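Long-range contacts in dihydropteroate synthase (Mycobacterium smegmatis, PDB 6OMZ), which probably catalyses the condensation of para-aminobenzoate with 6-hydroxymethyl-7,8-dihydropterin diphosphate to give 7,8-dihydropteroate, the immediate precursor of folate derivatives: residues A[256-261]-A[278-283]; A[121-126]-A[144-149]. The protein carries 1 engineered substitution. One frame throughout, in Å; residues are numbered along the deposited sequence.

Contact 1 (A[256-261]-A[278-283]); sequences ISVLAA and DALKVL. With EDO (1,2-ethanediol), chain F.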
ATOM      1  N   ILE A 256       4.525  10.956   8.936  1.00  9.89           N
ATOM      2  CA  ILE A 256       3.793   9.735   9.256  1.00 10.18           C
ATOM      3  C   ILE A 256       4.705   8.513   9.146  1.00 10.19           C
ATOM      4  O   ILE A 256       4.637   7.603   9.977  1.00 11.01           O
ATOM      5  CB  ILE A 256       2.546   9.619   8.364  1.00 11.82           C
ATOM      6  CG1 ILE A 256       1.487  10.606   8.882  1.00 14.01           C
ATOM      7  CG2 ILE A 256       2.013   8.177   8.331  1.00 10.21           C
ATOM      8  CD1 ILE A 256       0.221  10.671   8.054  1.00 14.34           C
ATOM      9  N   SER A 257       5.588   8.480   8.140  1.00 10.96           N
ATOM     10  CA  SER A 257       6.529   7.358   8.062  1.00 16.21           C
ATOM     11  C   SER A 257       7.352   7.239   9.342  1.00 16.36           C
ATOM     12  O   SER A 257       7.543   6.136   9.868  1.00 13.66           O
ATOM     13  CB  SER A 257       7.453   7.504   6.855  1.00 11.02           C
ATOM     14  OG  SER A 257       6.753   7.323   5.633  1.00 13.91           O
ATOM     15  N   VAL A 258       7.815   8.371   9.874  1.00 11.98           N
ATOM     16  CA  VAL A 258       8.621   8.358  11.095  1.00 10.18           C
ATOM     17  C   VAL A 258       7.797   7.891  12.293  1.00 12.62           C
ATOM     18  O   VAL A 258       8.253   7.067  13.098  1.00 12.76           O
ATOM     19  CB  VAL A 258       9.237   9.748  11.330  1.00 11.50           C
ATOM     20  CG1 VAL A 258       9.730   9.885  12.782  1.00 13.05           C
ATOM     21  CG2 VAL A 258      10.387   9.948  10.374  1.00 16.55           C
ATOM     22  N   LEU A 259       6.582   8.428  12.453  1.00 10.23           N
ATOM     23  CA  LEU A 259       5.768   8.036  13.602  1.00  9.20           C
ATOM     24  C   LEU A 259       5.324   6.586  13.473  1.00 12.76           C
ATOM     25  O   LEU A 259       5.281   5.849  14.466  1.00 15.76           O
ATOM     26  CB  LEU A 259       4.563   8.973  13.745  1.00 11.38           C
ATOM     27  CG  LEU A 259       4.895  10.423  14.134  1.00 16.62           C
ATOM     28  CD1 LEU A 259       3.649  11.295  14.136  1.00 17.61           C
ATOM     29  CD2 LEU A 259       5.572  10.483  15.504  1.00 17.84           C
ATOM     30  N   ALA A 260       5.015   6.151  12.249  1.00 12.08           N
ATOM     31  CA  ALA A 260       4.712   4.740  12.037  1.00 14.48           C
ATOM     32  C   ALA A 260       5.902   3.860  12.398  1.00 14.44           C
ATOM     33  O   ALA A 260       5.740   2.827  13.060  1.00 14.74           O
ATOM     34  CB  ALA A 260       4.297   4.507  10.587  1.00 11.87           C
ATOM     35  N   ALA A 261       7.109   4.249  11.968  1.00 11.57           N
ATOM     36  CA  ALA A 261       8.288   3.465  12.324  1.00 12.77           C
ATOM     37  C   ALA A 261       8.473   3.404  13.836  1.00 16.72           C
ATOM     38  O   ALA A 261       8.779   2.337  14.384  1.00 13.47           O
ATOM     39  CB  ALA A 261       9.537   4.039  11.653  1.00 16.78           C
ATOM     40  N   ASP A 278      14.665  10.196   3.771  1.00 11.85           N
ATOM     41  CA  ASP A 278      15.263  11.315   4.506  1.00 16.08           C
ATOM     42  C   ASP A 278      14.770  11.332   5.950  1.00 17.87           C
ATOM     43  O   ASP A 278      15.545  11.514   6.895  1.00 12.88           O
ATOM     44  CB  ASP A 278      14.897  12.658   3.852  1.00 13.24           C
ATOM     45  CG  ASP A 278      15.587  12.923   2.526  1.00 17.49           C
ATOM     46  OD1 ASP A 278      16.420  12.116   2.045  1.00 17.01           O
ATOM     47  OD2 ASP A 278      15.283  14.004   1.960  1.00 20.23           O
ATOM     48  N   ALA A 279      13.456  11.207   6.126  1.00 12.14           N
ATOM     49  CA  ALA A 279      12.862  11.298   7.454  1.00 13.57           C
ATOM     50  C   ALA A 279      13.317  10.151   8.345  1.00 14.28           C
ATOM     51  O   ALA A 279      13.609  10.349   9.533  1.00 12.82           O
ATOM     52  CB  ALA A 279      11.340  11.314   7.325  1.00  9.49           C
ATOM     53  N   LEU A 280      13.408   8.946   7.784  1.00  9.24           N
ATOM     54  CA  LEU A 280      13.845   7.806   8.570  1.00 13.79           C
ATOM     55  C   LEU A 280      15.336   7.878   8.879  1.00 12.89           C
ATOM     56  O   LEU A 280      15.774   7.347   9.904  1.00 14.52           O
ATOM     57  CB  LEU A 280      13.497   6.510   7.843  1.00 14.07           C
ATOM     58  CG  LEU A 280      11.991   6.242   7.778  1.00 13.35           C
ATOM     59  CD1 LEU A 280      11.702   5.161   6.761  1.00 14.23           C
ATOM     60  CD2 LEU A 280      11.433   5.845   9.165  1.00 15.45           C
ATOM     61  N   LYS A 281      16.130   8.519   8.013  1.00 15.41           N
ATOM     62  CA  LYS A 281      17.531   8.743   8.358  1.00 12.78           C
ATOM     63  C   LYS A 281      17.658   9.698   9.543  1.00 12.84           C
ATOM     64  O   LYS A 281      18.562   9.539  10.379  1.00 12.48           O
ATOM     65  CB  LYS A 281      18.309   9.277   7.146  1.00 12.20           C
ATOM     66  CG  LYS A 281      18.559   8.220   6.052  1.00 12.57           C
ATOM     67  CD  LYS A 281      19.251   8.810   4.815  1.00 14.50           C
ATOM     68  CE  LYS A 281      19.553   7.708   3.777  1.00 21.37           C
ATOM     69  NZ  LYS A 281      19.968   8.288   2.474  1.00 20.18           N
ATOM     70  N   VAL A 282      16.789  10.712   9.622  1.00  9.15           N
ATOM     71  CA  VAL A 282      16.794  11.598  10.782  1.00 11.36           C
ATOM     72  C   VAL A 282      16.432  10.813  12.045  1.00  9.57           C
ATOM     73  O   VAL A 282      17.102  10.919  13.078  1.00 14.82           O
ATOM     74  CB  VAL A 282      15.849  12.794  10.557  1.00 10.19           C
ATOM     75  CG1 VAL A 282      15.623  13.552  11.858  1.00 11.50           C
ATOM     76  CG2 VAL A 282      16.398  13.728   9.469  1.00 10.07           C
ATOM     77  N   LEU A 283      15.372  10.007  11.973  1.00 11.85           N
ATOM     78  CA  LEU A 283      14.984   9.194  13.125  1.00 14.72           C
ATOM     79  C   LEU A 283      16.133   8.305  13.583  1.00 13.18           C
ATOM     80  O   LEU A 283      16.409   8.204  14.783  1.00 13.23           O
ATOM     81  CB  LEU A 283      13.756   8.346  12.784  1.00 10.84           C
ATOM     82  CG  LEU A 283      13.273   7.388  13.868  1.00 13.48           C
ATOM     83  CD1 LEU A 283      12.847   8.171  15.097  1.00 11.65           C
ATOM     84  CD2 LEU A 283      12.115   6.537  13.332  1.00 11.76           C
TER
HETATM   85  C1  EDO F 305      19.637   7.170  -1.047  1.00 40.41           C
HETATM   86  O1  EDO F 305      20.674   8.098  -0.715  1.00 44.29           O
HETATM   87  C2  EDO F 305      19.893   5.830  -0.373  1.00 39.10           C
HETATM   88  O2  EDO F 305      19.662   5.937   1.037  1.00 33.69           O
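Val258 meets Ala279, Leu280 and Leu283 where two outer helices of the TIM barrel, 250-262 and 273-287, pack against each other. The short segments approach to 8.9 Å between axes and cross at -44°, and every contact between them is apolar or van der Waals. The two methyls of Val258 divide the work. CG2, which lies anti to the carbonyl carbon and beside the backbone N, presses on Ala279 CB at 3.5 Å, tighter than usual for two carbons, and also rests on the carbonyl oxygen of Ala279. CG1 turns the other way (chi1 163°) and runs past Leu283, whose side chain slides by in the opposite direction, bringing CD2 within 4.1 Å of Val258 CG1.

One turn further on, the methyl of Ala261 sits between two leucine branches: its CB is 3.6 Å from Leu280 CD2 and 4.0 Å from Leu283 CD2. Leu280 leaves its helix obliquely, yet its end swings back to the neighbour, so that CD2 also comes to 4.0 Å from Ser257 O. The small side chains of Ala261 and Ala279 are consistent with the close backbone approach; the CA atoms of Val258 and Leu280 are 5.8 Å apart.

Outside the segments, Val22 touches both Ala261 and Leu280, extending the apolar layer into the loop ahead of strand 23-29. On the barrel side Ser257 packs on Val268 and Val270 of strand 267-270, which connects the two helices in sequence, while its OG is hydrogen-bonded to Ser276 OG and so links helix 250-262 to the beginning of helix 273-287. Lys281, which takes no part in the packing, has an extended chain whose NZ donates to a 1,2-ethanediol, probably from the crystallisation liquor, at 2.8 Å from its O2.

Contact 2 (A[121-126]-A[144-149]); sequences NDVSGG and ILMHWR. With PMM (pterin-6-yl-methyl-monophosphate), chain D; EDO (1,2-ethanediol), chain K; EDO (1,2-ethanediol), chain G.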
ATOM      1  N   ASN A 121      -0.302  -7.497  -3.005  1.00 14.75           N
ATOM      2  CA  ASN A 121      -0.877  -6.404  -2.226  1.00 13.03           C
ATOM      3  C   ASN A 121      -2.332  -6.215  -2.661  1.00 11.68           C
ATOM      4  O   ASN A 121      -2.595  -5.656  -3.727  1.00 13.26           O
ATOM      5  CB  ASN A 121      -0.072  -5.119  -2.438  1.00  9.76           C
ATOM      6  CG  ASN A 121      -0.677  -3.938  -1.713  1.00 18.34           C
ATOM      7  OD1 ASN A 121      -1.349  -4.113  -0.700  1.00 14.99           O
ATOM      8  ND2 ASN A 121      -0.447  -2.727  -2.230  1.00 13.57           N
ATOM      9  N   ASP A 122      -3.274  -6.653  -1.823  1.00 12.62           N
ATOM     10  CA  ASP A 122      -4.695  -6.735  -2.189  1.00 12.40           C
ATOM     11  C   ASP A 122      -5.499  -5.711  -1.392  1.00 16.69           C
ATOM     12  O   ASP A 122      -5.791  -5.930  -0.213  1.00 10.75           O
ATOM     13  CB  ASP A 122      -5.181  -8.154  -1.931  1.00 12.33           C
ATOM     14  CG  ASP A 122      -6.615  -8.397  -2.374  1.00 14.88           C
ATOM     15  OD1 ASP A 122      -7.327  -7.459  -2.818  1.00 12.25           O
ATOM     16  OD2 ASP A 122      -7.020  -9.569  -2.270  1.00 19.82           O
ATOM     17  N   VAL A 123      -5.883  -4.601  -2.038  1.00 12.76           N
ATOM     18  CA  VAL A 123      -6.637  -3.576  -1.315  1.00 12.70           C
ATOM     19  C   VAL A 123      -8.019  -4.071  -0.900  1.00 14.34           C
ATOM     20  O   VAL A 123      -8.660  -3.450  -0.045  1.00 14.50           O
ATOM     21  CB  VAL A 123      -6.742  -2.254  -2.121  1.00 16.76           C
ATOM     22  CG1 VAL A 123      -5.333  -1.693  -2.439  1.00 15.48           C
ATOM     23  CG2 VAL A 123      -7.579  -2.421  -3.390  1.00 18.45           C
ATOM     24  N   SER A 124      -8.496  -5.190  -1.452  1.00 12.42           N
ATOM     25  CA  SER A 124      -9.754  -5.744  -0.985  1.00 14.09           C
ATOM     26  C   SER A 124      -9.578  -6.722   0.168  1.00 18.17           C
ATOM     27  O   SER A 124     -10.582  -7.199   0.711  1.00 18.97           O
ATOM     28  CB  SER A 124     -10.490  -6.459  -2.123  1.00 16.02           C
ATOM     29  OG  SER A 124      -9.854  -7.708  -2.387  1.00 15.03           O
ATOM     30  N   GLY A 125      -8.341  -7.045   0.541  1.00 18.99           N
ATOM     31  CA  GLY A 125      -8.109  -8.016   1.596  1.00 18.88           C
ATOM     32  C   GLY A 125      -8.657  -9.397   1.306  1.00 20.16           C
ATOM     33  O   GLY A 125      -9.097 -10.084   2.233  1.00 17.62           O
ATOM     34  N   GLY A 126      -8.642  -9.821   0.041  1.00 16.70           N
ATOM     35  CA  GLY A 126      -9.167 -11.110  -0.357  1.00 21.89           C
ATOM     36  C   GLY A 126     -10.657 -11.162  -0.604  1.00 22.97           C
ATOM     37  O   GLY A 126     -11.169 -12.231  -0.968  1.00 22.53           O
ATOM     38  N   ILE A 144      -0.499  -9.172   1.532  1.00 10.80           N
ATOM     39  CA  ILE A 144      -0.913  -7.988   2.281  1.00 11.59           C
ATOM     40  C   ILE A 144      -2.427  -7.867   2.173  1.00 10.53           C
ATOM     41  O   ILE A 144      -2.966  -7.715   1.068  1.00 10.44           O
ATOM     42  CB  ILE A 144      -0.227  -6.716   1.745  1.00 12.35           C
ATOM     43  CG1 ILE A 144       1.299  -6.811   1.887  1.00 17.14           C
ATOM     44  CG2 ILE A 144      -0.739  -5.469   2.488  1.00 12.15           C
ATOM     45  CD1 ILE A 144       2.069  -5.792   1.028  1.00 12.38           C
ATOM     46  N   LEU A 145      -3.110  -7.908   3.322  1.00  9.44           N
ATOM     47  CA  LEU A 145      -4.560  -7.765   3.402  1.00 11.89           C
ATOM     48  C   LEU A 145      -4.888  -6.355   3.889  1.00 15.40           C
ATOM     49  O   LEU A 145      -4.704  -6.047   5.068  1.00 13.13           O
ATOM     50  CB  LEU A 145      -5.151  -8.807   4.352  1.00 13.26           C
ATOM     51  CG  LEU A 145      -4.839 -10.272   4.030  1.00 15.05           C
ATOM     52  CD1 LEU A 145      -5.140 -11.150   5.235  1.00 14.79           C
ATOM     53  CD2 LEU A 145      -5.651 -10.725   2.818  1.00 14.65           C
ATOM     54  N   MET A 146      -5.387  -5.505   2.994  1.00 12.16           N
ATOM     55  CA  MET A 146      -5.791  -4.159   3.377  1.00 13.28           C
ATOM     56  C   MET A 146      -7.253  -4.132   3.800  1.00 16.83           C
ATOM     57  O   MET A 146      -8.090  -4.855   3.256  1.00 15.23           O
ATOM     58  CB  MET A 146      -5.584  -3.172   2.227  1.00 12.86           C
ATOM     59  CG  MET A 146      -5.449  -1.731   2.700  1.00 14.70           C
ATOM     60  SD  MET A 146      -5.691  -0.524   1.368  1.00 15.36           S
ATOM     61  CE  MET A 146      -7.483  -0.605   1.210  1.00 17.02           C
ATOM     62  N   HIS A 147      -7.562  -3.273   4.767  1.00 12.74           N
ATOM     63  CA  HIS A 147      -8.931  -3.144   5.258  1.00 12.70           C
ATOM     64  C   HIS A 147      -9.723  -2.170   4.394  1.00 12.52           C
ATOM     65  O   HIS A 147      -9.375  -0.990   4.298  1.00 12.17           O
ATOM     66  CB  HIS A 147      -8.983  -2.662   6.703  1.00 14.30           C
ATOM     67  CG  HIS A 147     -10.378  -2.588   7.228  1.00 12.43           C
ATOM     68  ND1 HIS A 147     -11.200  -1.505   7.006  1.00 12.07           N
ATOM     69  CD2 HIS A 147     -11.121  -3.496   7.908  1.00 13.08           C
ATOM     70  CE1 HIS A 147     -12.383  -1.737   7.546  1.00 15.81           C
ATOM     71  NE2 HIS A 147     -12.362  -2.938   8.102  1.00 14.19           N
ATOM     72  N   TRP A 148     -10.830  -2.640   3.833  1.00 13.01           N
ATOM     73  CA  TRP A 148     -11.715  -1.749   3.088  1.00 14.15           C
ATOM     74  C   TRP A 148     -13.109  -2.350   3.172  1.00 16.09           C
ATOM     75  O   TRP A 148     -13.379  -3.358   2.514  1.00 14.91           O
ATOM     76  CB  TRP A 148     -11.252  -1.613   1.640  1.00 13.08           C
ATOM     77  CG  TRP A 148     -12.088  -0.702   0.788  1.00 13.16           C
ATOM     78  CD1 TRP A 148     -13.159   0.059   1.182  1.00 13.16           C
ATOM     79  CD2 TRP A 148     -11.908  -0.448  -0.604  1.00 14.46           C
ATOM     80  NE1 TRP A 148     -13.653   0.766   0.115  1.00 14.78           N
ATOM     81  CE2 TRP A 148     -12.909   0.468  -0.997  1.00 15.03           C
ATOM     82  CE3 TRP A 148     -10.994  -0.908  -1.565  1.00 16.64           C
ATOM     83  CZ2 TRP A 148     -13.019   0.944  -2.311  1.00 17.78           C
ATOM     84  CZ3 TRP A 148     -11.113  -0.446  -2.876  1.00 21.83           C
ATOM     85  CH2 TRP A 148     -12.117   0.473  -3.233  1.00 19.29           C
ATOM     86  N   ARG A 149     -13.986  -1.759   3.979  1.00 13.81           N
ATOM     87  CA  ARG A 149     -15.334  -2.297   4.132  1.00 22.12           C
ATOM     88  C   ARG A 149     -16.184  -1.698   3.023  1.00 30.52           C
ATOM     89  O   ARG A 149     -16.427  -0.487   2.998  1.00 30.42           O
ATOM     90  CB  ARG A 149     -15.922  -1.997   5.508  1.00 24.32           C
ATOM     91  CG  ARG A 149     -17.237  -2.767   5.733  1.00 29.42           C
ATOM     92  CD  ARG A 149     -17.982  -2.311   6.985  1.00 30.21           C
ATOM     93  NE  ARG A 149     -17.249  -2.610   8.213  1.00 27.95           N
ATOM     94  CZ  ARG A 149     -17.580  -2.120   9.403  1.00 33.57           C
ATOM     95  NH1 ARG A 149     -18.630  -1.315   9.516  1.00 35.46           N
ATOM     96  NH2 ARG A 149     -16.868  -2.430  10.477  1.00 31.42           N
TER
HETATM   97  N5  PMM D 303      -3.500   2.841  -1.223  1.00 14.18           N
HETATM   98  C6  PMM D 303      -3.697   2.798  -2.555  1.00 14.78           C
HETATM   99  C7  PMM D 303      -3.364   1.668  -3.281  1.00 15.40           C
HETATM  100  N8  PMM D 303      -2.865   0.546  -2.749  1.00 13.64           N
HETATM  101  N1  PMM D 303      -2.242  -0.585  -0.885  1.00 12.58           N
HETATM  102  C2  PMM D 303      -2.088  -0.644   0.435  1.00 13.20           C
HETATM  103  N2  PMM D 303      -1.690  -1.786   1.004  1.00 13.00           N
HETATM  104  N3  PMM D 303      -2.346   0.410   1.265  1.00 12.60           N
HETATM  105  C4  PMM D 303      -2.803   1.645   0.855  1.00 12.74           C
HETATM  106  O4  PMM D 303      -2.988   2.550   1.662  1.00 13.87           O
HETATM  107  C4A PMM D 303      -3.011   1.754  -0.604  1.00 13.31           C
HETATM  108  C8A PMM D 303      -2.703   0.597  -1.420  1.00 10.53           C
HETATM  109  C9  PMM D 303      -4.391   3.974  -3.177  1.00 16.08           C
HETATM  110  O10 PMM D 303      -3.513   5.130  -3.151  1.00 23.78           O
HETATM  111  PA  PMM D 303      -2.489   5.623  -4.321  1.00 19.05           P
HETATM  112  O1P PMM D 303      -1.800   6.810  -3.755  1.00 21.55           O
HETATM  113  O2P PMM D 303      -1.506   4.492  -4.633  1.00 16.53           O
HETATM  114  O3P PMM D 303      -3.301   5.945  -5.569  1.00 20.79           O
HETATM  115  C1  EDO K 310     -10.602  -6.780   4.217  1.00 41.75           C
HETATM  116  O1  EDO K 310     -10.716  -5.601   3.405  1.00 23.56           O
HETATM  117  C2  EDO K 310     -11.313  -6.549   5.545  1.00 47.92           C
HETATM  118  O2  EDO K 310     -12.662  -6.132   5.297  1.00 56.32           O
HETATM  119  C1  EDO G 306      -9.339 -14.537   2.522  1.00 30.39           C
HETATM  120  O1  EDO G 306      -9.833 -14.501   1.187  1.00 23.44           O
HETATM  121  C2  EDO G 306      -9.080 -13.121   3.027  1.00 29.29           C
HETATM  122  O2  EDO G 306     -10.299 -12.351   2.976  1.00 31.93           O
HETATM  123  O   HOH W   1     -12.885  -5.241   0.792  1.00 21.64           O
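Met146 lays its sulfur over a face of the pterin ring and turns its methyl to Val123, at the C-terminal ends of two adjacent parallel strands of the TIM barrel, joined as a beta-alpha-beta unit. Its chain leaves extended and bends only at chi3 (76°), which places SD 3.5 Å from N3 of the bound pterin-6-yl-methyl-monophosphate and turns CE to Val123 CB at 3.8 Å. Val123 reaches the same face of the pterin with CG1, 3.3 Å from N8, while CG2 lies beside the benzo edge of Trp148, the two side chains pointing the same way. Val123 O is buried near the plane of the indole at its edge, and has no hydrogen-bond partner in the model.

Asn121, on the same face of the sheet as Ile144, reads the pterin with both ends of its amide. OD1 accepts from pterin N2 at an almost straight 174°, and ND2 donates to N1 at 3.1 Å. Ile144 CG2 packs against OD1. Asp193, Arg70, Lys229, Arg269 and His271 supply further hydrogen bonds to the ligand.

Strand pairing comes from Asp122 N to Ile144 O, at 3.1 Å, and Met146 N to Asp122 O. That same Asp122 oxygen also accepts from Gly125 N, closing a type I turn, with the two donors on opposite faces of its plane. The Asp122 carboxylate organises the turn from the other side of the sheet: OD1 forms an Asx turn with Ser124 N and also takes Ser124 OG at 2.6 Å, both from one face. Its second oxygen, OD2, is met by Gly126 N at 2.8 Å, from well above the carboxylate plane.

Overall arrangement
Following the chain from the N terminus, contact 2 closes first: strand 119-122 leads through helix 132-139 to its parallel neighbour 143-146, and the contact joins their C-terminal ends and following loops. Contact 1 closes later, in the last part of the barrel, where helix 250-262 passes through strand 267-270 into helix 273-287. The two loops are therefore in series, neither nested nor crossed. Their centres lie 24 Å apart on opposite sides of the chain's centre, with nearest atoms about 14 Å apart. Contact 2 is buried and lines the pterin pocket; contact 1 lies at the surface and ties two outer helices together.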